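Local structure of Mll7089 protein (Mesorhizobium loti, 2OZ8) at residues 36-41 and 107-112; 204-209 and 225-230. The protein is of unknown function but belongs to the mandelate racemase family, and probably binds magnesium and may act as a hydro-lyase. One frame throughout, in Å; residues are numbered along the deposited sequence.

Interaction 1: 36-41 and 107-112; sequences LELVSE and QVALWD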
loop_
_atom_site.group_PDB
_atom_site.type_symbol
_atom_site.label_atom_id
_atom_site.label_comp_id
_atom_site.label_asym_id
_atom_site.label_seq_id
_atom_site.Cartn_x
_atom_site.Cartn_y
_atom_site.Cartn_z
ATOM N N LEU A 36 22.215 29.033 -30.506
ATOM C CA LEU A 36 21.659 30.090 -29.721
ATOM C C LEU A 36 22.857 30.673 -29.006
ATOM O O LEU A 36 23.587 29.963 -28.308
ATOM C CB LEU A 36 20.648 29.528 -28.718
ATOM C CG LEU A 36 20.235 30.500 -27.600
ATOM C CD1 LEU A 36 19.456 31.678 -28.170
ATOM C CD2 LEU A 36 19.449 29.783 -26.488
ATOM N N GLU A 37 23.101 31.960 -29.241
ATOM C CA GLU A 37 24.228 32.622 -28.602
ATOM C C GLU A 37 23.677 33.705 -27.720
ATOM O O GLU A 37 22.837 34.517 -28.158
ATOM C CB GLU A 37 25.207 33.179 -29.595
ATOM C CG GLU A 37 26.160 32.146 -30.204
ATOM C CD GLU A 37 26.967 32.738 -31.359
ATOM O OE1 GLU A 37 28.209 32.661 -31.344
ATOM O OE2 GLU A 37 26.348 33.304 -32.276
ATOM N N LEU A 38 24.098 33.653 -26.456
ATOM C CA LEU A 38 23.657 34.641 -25.481
ATOM C C LEU A 38 24.868 35.490 -25.115
ATOM O O LEU A 38 25.858 34.972 -24.627
ATOM C CB LEU A 38 23.031 33.970 -24.259
ATOM C CG LEU A 38 21.804 33.068 -24.452
ATOM C CD1 LEU A 38 21.400 32.332 -23.133
ATOM C CD2 LEU A 38 20.638 33.848 -25.088
ATOM N N VAL A 39 24.773 36.788 -25.399
ATOM C CA VAL A 39 25.884 37.741 -25.242
ATOM C C VAL A 39 25.651 38.585 -24.025
ATOM O O VAL A 39 24.570 39.147 -23.870
ATOM C CB VAL A 39 26.015 38.687 -26.482
ATOM C CG1 VAL A 39 27.343 39.399 -26.467
ATOM C CG2 VAL A 39 25.881 37.890 -27.831
ATOM N N SER A 40 26.643 38.656 -23.135
ATOM C CA SER A 40 26.552 39.602 -22.016
ATOM C C SER A 40 27.260 40.908 -22.337
ATOM O O SER A 40 27.884 41.041 -23.383
ATOM C CB SER A 40 27.050 38.999 -20.695
ATOM O OG SER A 40 28.442 39.184 -20.523
ATOM N N GLU A 41 27.186 41.877 -21.442
ATOM C CA GLU A 41 27.926 43.130 -21.684
ATOM C C GLU A 41 29.455 43.118 -21.349
ATOM O O GLU A 41 30.186 44.038 -21.693
ATOM C CB GLU A 41 27.153 44.370 -21.165
ATOM C CG GLU A 41 26.549 44.226 -19.796
ATOM C CD GLU A 41 25.317 45.127 -19.582
ATOM O OE1 GLU A 41 24.583 45.381 -20.574
ATOM O OE2 GLU A 41 25.082 45.548 -18.422
ATOM N N GLN A 107 19.639 26.451 -21.157
ATOM C CA GLN A 107 20.406 26.022 -19.959
ATOM C C GLN A 107 21.892 25.815 -20.297
ATOM O O GLN A 107 22.767 26.177 -19.527
ATOM C CB GLN A 107 19.808 24.756 -19.292
ATOM C CG GLN A 107 18.398 24.944 -18.611
ATOM C CD GLN A 107 17.877 23.688 -17.799
ATOM O OE1 GLN A 107 18.530 22.644 -17.702
ATOM N NE2 GLN A 107 16.712 23.826 -17.206
ATOM N N VAL A 108 22.157 25.234 -21.448
ATOM C CA VAL A 108 23.511 25.061 -21.929
ATOM C C VAL A 108 24.218 26.403 -22.195
ATOM O O VAL A 108 25.342 26.602 -21.754
ATOM C CB VAL A 108 23.538 24.165 -23.208
ATOM C CG1 VAL A 108 24.957 23.996 -23.728
ATOM C CG2 VAL A 108 22.925 22.845 -22.898
ATOM N N ALA A 109 23.545 27.318 -22.882
ATOM C CA ALA A 109 24.106 28.651 -23.137
ATOM C C ALA A 109 24.295 29.467 -21.854
ATOM O O ALA A 109 25.363 30.043 -21.649
ATOM C CB ALA A 109 23.261 29.399 -24.105
ATOM N N LEU A 110 23.290 29.484 -20.977
ATOM C CA LEU A 110 23.426 30.158 -19.653
ATOM C C LEU A 110 24.600 29.662 -18.807
ATOM O O LEU A 110 25.386 30.482 -18.312
ATOM C CB LEU A 110 22.127 30.089 -18.835
ATOM C CG LEU A 110 20.960 30.932 -19.317
ATOM C CD1 LEU A 110 19.789 30.740 -18.405
ATOM C CD2 LEU A 110 21.414 32.444 -19.427
ATOM N N TRP A 111 24.738 28.345 -18.649
ATOM C CA TRP A 111 25.912 27.792 -17.925
ATOM C C TRP A 111 27.280 27.960 -18.602
ATOM O O TRP A 111 28.297 28.061 -17.956
ATOM C CB TRP A 111 25.723 26.309 -17.603
ATOM C CG TRP A 111 24.745 26.021 -16.531
ATOM C CD1 TRP A 111 23.404 25.745 -16.684
ATOM C CD2 TRP A 111 25.005 25.997 -15.128
ATOM N NE1 TRP A 111 22.834 25.517 -15.462
ATOM C CE2 TRP A 111 23.793 25.667 -14.487
ATOM C CE3 TRP A 111 26.148 26.222 -14.339
ATOM C CZ2 TRP A 111 23.700 25.534 -13.086
ATOM C CZ3 TRP A 111 26.040 26.096 -12.939
ATOM C CH2 TRP A 111 24.831 25.755 -12.345
ATOM N N ASP A 112 27.303 27.929 -19.909
ATOM C CA ASP A 112 28.516 28.221 -20.655
ATOM C C ASP A 112 28.992 29.676 -20.337
ATOM O O ASP A 112 30.144 29.933 -19.974
ATOM C CB ASP A 112 28.190 28.081 -22.145
ATOM C CG ASP A 112 29.403 28.257 -23.022
ATOM O OD1 ASP A 112 30.488 27.843 -22.579
ATOM O OD2 ASP A 112 29.263 28.807 -24.136
#
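Leu38 reaches out from its strand and lays CD1 against two neighbouring side chains of the helix, Ala109 and Leu110. That single methyl carries most of the contact: it lies 3.6 Å from Ala109 CB and 3.7 Å from Leu110 CD2, while Leu38 CG stands 4.0 Å from the same Ala109 CB. The first torsion of Leu38 (chi1 -59°) sets CG anti to the carbonyl carbon and beside the backbone N, and the second torsion then places CD1 against the helix. Leu110 has a similar torsion (chi1 -71°). Its CB leaves the helix to one side, but the branch bends back so that CD2 meets Leu38 at a slant. Leu36, one step along the same strand face, stays farther off, its carbonyl O being 4.3 Å from Ala109 CB. Because Ala109 brings only a methyl to the interface, the helix can settle close, with the two axes 8.3 Å apart and their directions differing by 33°. The side-chain packing between 36-41 and 107-112 is apolar, and the touching residues are buried. Polar ties lie around it: Ser40 OG is hydrogen-bonded to Glu117 farther along the same helix, and Asp112 accepts bonds from the backbone N of Leu47 on the adjacent strand and of His346. Leu38 also touches Leu5 and Phe8 of strand 5-17, extending the apolar layer. A helix seated on an antiparallel sheet in this way is characteristic of the alpha+beta N-terminal capping domain of the enolase superfamily.

Interaction 2: 204-209 and 225-230; sequences KEALTK and DPILRH
Ala206 meets the loop with nothing more than its methyl group, and two apolar side chains receive it. Ala206 CB lies 3.9 Å from Ile227 CG2 and 4.1 Å from Pro226 CB, so the helix touches two consecutive residues of the loop through one carbon. In Ile227 the first torsion (chi1 66°) places CG1 between the backbone N and the carbonyl carbon, and CG2, opposite the carbonyl carbon, is the branch left to meet Ala206. Pro226 contributes CB of its ring. Leu238 and Leu235 of helix 232-241 also pack against Pro226 and Ile227 respectively, and Trp201 touches Ala206. All three contacting residues are buried. This is the joint of a TIM barrel of the enolase superfamily: helix 203-215 makes the beta-alpha-beta crossover from strand 192-196 to strand 222-224, and the loop 225-230 leaves the end of that second strand on its way to the next helix. The polar interactions lie within the helix segment or reach residues beyond both segments. In the helix, Glu205 O is gripped twice, by the backbone N of Lys209 and by Thr208 OG1 at 3.2 Å, the latter tilted 26° from the carbonyl plane. One turn apart on the helix, Lys209 NZ forms a salt bridge with Glu205 OE2 at 2.7 Å, meeting the carboxylate oxygen's anti lone pair, on the side away from the other oxygen, while OE1 accepts from the N of Thr202. Lys204 has its CB directed away from the loop, and its NZ forms a salt bridge with Asp268 of a neighbouring subunit.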
loop_
_atom_site.group_PDB
_atom_site.type_symbol
_atom_site.label_atom_id
_atom_site.label_comp_id
_atom_site.label_asym_id
_atom_site.label_seq_id
_atom_site.Cartn_x
_atom_site.Cartn_y
_atom_site.Cartn_z
ATOM N N LYS A 204 6.186 -8.393 -20.469
ATOM C CA LYS A 204 6.589 -9.812 -20.431
ATOM C C LYS A 204 7.345 -10.240 -21.656
ATOM O O LYS A 204 8.259 -11.064 -21.571
ATOM C CB LYS A 204 5.418 -10.772 -20.052
ATOM C CG LYS A 204 5.783 -12.243 -19.842
ATOM C CD LYS A 204 6.905 -12.464 -18.844
ATOM C CE LYS A 204 6.466 -12.151 -17.379
ATOM N NZ LYS A 204 5.500 -13.111 -16.778
ATOM N N GLU A 205 7.002 -9.660 -22.802
ATOM C CA GLU A 205 7.792 -9.777 -24.040
ATOM C C GLU A 205 9.230 -9.279 -23.871
ATOM O O GLU A 205 10.157 -9.999 -24.233
ATOM C CB GLU A 205 7.139 -8.987 -25.160
ATOM C CG GLU A 205 7.896 -9.111 -26.480
ATOM C CD GLU A 205 7.454 -8.071 -27.513
ATOM O OE1 GLU A 205 6.644 -7.155 -27.224
ATOM O OE2 GLU A 205 7.925 -8.181 -28.649
ATOM N N ALA A 206 9.437 -8.095 -23.280
ATOM C CA ALA A 206 10.836 -7.642 -22.939
ATOM C C ALA A 206 11.577 -8.704 -22.149
ATOM O O ALA A 206 12.674 -9.113 -22.514
ATOM C CB ALA A 206 10.841 -6.360 -22.178
ATOM N N LEU A 207 10.939 -9.191 -21.087
ATOM C CA LEU A 207 11.564 -10.170 -20.221
ATOM C C LEU A 207 11.891 -11.525 -20.902
ATOM O O LEU A 207 12.952 -12.079 -20.667
ATOM C CB LEU A 207 10.723 -10.345 -18.955
ATOM C CG LEU A 207 11.183 -11.236 -17.814
ATOM C CD1 LEU A 207 12.690 -11.338 -17.588
ATOM C CD2 LEU A 207 10.509 -10.701 -16.606
ATOM N N THR A 208 11.004 -12.048 -21.737
ATOM C CA THR A 208 11.319 -13.303 -22.437
ATOM C C THR A 208 12.375 -13.110 -23.506
ATOM O O THR A 208 13.174 -13.985 -23.739
ATOM C CB THR A 208 10.063 -13.981 -23.044
ATOM O OG1 THR A 208 9.535 -13.165 -24.084
ATOM C CG2 THR A 208 8.971 -14.160 -21.964
ATOM N N LYS A 209 12.406 -11.942 -24.132
ATOM C CA LYS A 209 13.503 -11.580 -25.039
ATOM C C LYS A 209 14.851 -11.414 -24.332
ATOM O O LYS A 209 15.875 -11.932 -24.793
ATOM C CB LYS A 209 13.097 -10.364 -25.886
ATOM C CG LYS A 209 12.034 -10.816 -26.909
ATOM C CD LYS A 209 11.582 -9.779 -27.835
ATOM C CE LYS A 209 10.418 -10.300 -28.614
ATOM N NZ LYS A 209 10.077 -9.378 -29.730
ATOM N N ASP A 225 15.206 1.759 -22.149
ATOM C CA ASP A 225 13.835 1.967 -22.581
ATOM C C ASP A 225 13.156 0.759 -23.273
ATOM O O ASP A 225 12.678 0.882 -24.393
ATOM C CB ASP A 225 13.742 3.183 -23.490
ATOM C CG ASP A 225 14.389 4.387 -22.895
ATOM O OD1 ASP A 225 14.057 4.744 -21.743
ATOM O OD2 ASP A 225 15.259 4.993 -23.577
ATOM N N PRO A 226 13.074 -0.403 -22.592
ATOM C CA PRO A 226 12.558 -1.553 -23.337
ATOM C C PRO A 226 11.053 -1.482 -23.647
ATOM O O PRO A 226 10.613 -2.138 -24.596
ATOM C CB PRO A 226 12.851 -2.741 -22.409
ATOM C CG PRO A 226 12.972 -2.172 -21.024
ATOM C CD PRO A 226 13.408 -0.717 -21.174
ATOM N N ILE A 227 10.286 -0.674 -22.896
ATOM C CA ILE A 227 8.836 -0.669 -22.939
ATOM C C ILE A 227 8.335 0.764 -22.716
ATOM O O ILE A 227 9.098 1.656 -22.311
ATOM C CB ILE A 227 8.197 -1.646 -21.836
ATOM C CG1 ILE A 227 8.487 -1.156 -20.390
ATOM C CG2 ILE A 227 8.661 -3.111 -21.990
ATOM C CD1 ILE A 227 7.680 -1.763 -19.253
ATOM N N LEU A 228 7.056 0.977 -23.045
ATOM C CA LEU A 228 6.297 2.179 -22.715
ATOM C C LEU A 228 6.765 2.792 -21.438
ATOM O O LEU A 228 6.689 2.172 -20.401
ATOM C CB LEU A 228 4.807 1.826 -22.588
ATOM C CG LEU A 228 3.867 2.969 -22.925
ATOM C CD1 LEU A 228 4.227 3.554 -24.313
ATOM C CD2 LEU A 228 2.394 2.561 -22.877
ATOM N N ARG A 229 7.267 4.009 -21.499
ATOM C CA ARG A 229 7.871 4.648 -20.339
ATOM C C ARG A 229 6.897 4.905 -19.178
ATOM O O ARG A 229 7.312 5.131 -18.056
ATOM C CB ARG A 229 8.447 5.969 -20.758
ATOM C CG ARG A 229 7.408 7.051 -20.946
ATOM C CD ARG A 229 7.965 8.104 -21.850
ATOM N NE ARG A 229 6.880 8.868 -22.414
ATOM C CZ ARG A 229 6.249 8.510 -23.530
ATOM N NH1 ARG A 229 6.628 7.408 -24.172
ATOM N NH2 ARG A 229 5.235 9.247 -23.993
ATOM N N HIS A 230 5.604 4.878 -19.450
ATOM C CA HIS A 230 4.630 5.098 -18.426
ATOM C C HIS A 230 4.254 3.779 -17.749
ATOM O O HIS A 230 3.496 3.779 -16.770
ATOM C CB HIS A 230 3.420 5.822 -19.045
ATOM C CG HIS A 230 3.762 7.184 -19.598
ATOM N ND1 HIS A 230 4.435 8.149 -18.855
ATOM C CD2 HIS A 230 3.537 7.738 -20.821
ATOM C CE1 HIS A 230 4.603 9.234 -19.598
ATOM N NE2 HIS A 230 4.072 9.011 -20.796
#

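Interactions 1 and 2 illustrate one packing device used twice, an alanine methyl of a helix meeting branched or cyclic apolar side chains, in two different parts of the enolase fold. They lie on opposite sides of the chain's centre, with their own centres 39 Å apart and nearest atoms about 18 Å apart, and they do not touch. Along the chain, 36-41 with 107-112 closes before 204-209 with 225-230 opens. Of the two, interaction 2 is tied more directly to the probable active site: in this superfamily the metal ligands sit at the C-terminal ends of barrel strands, and residues 225-230 immediately follow such a strand.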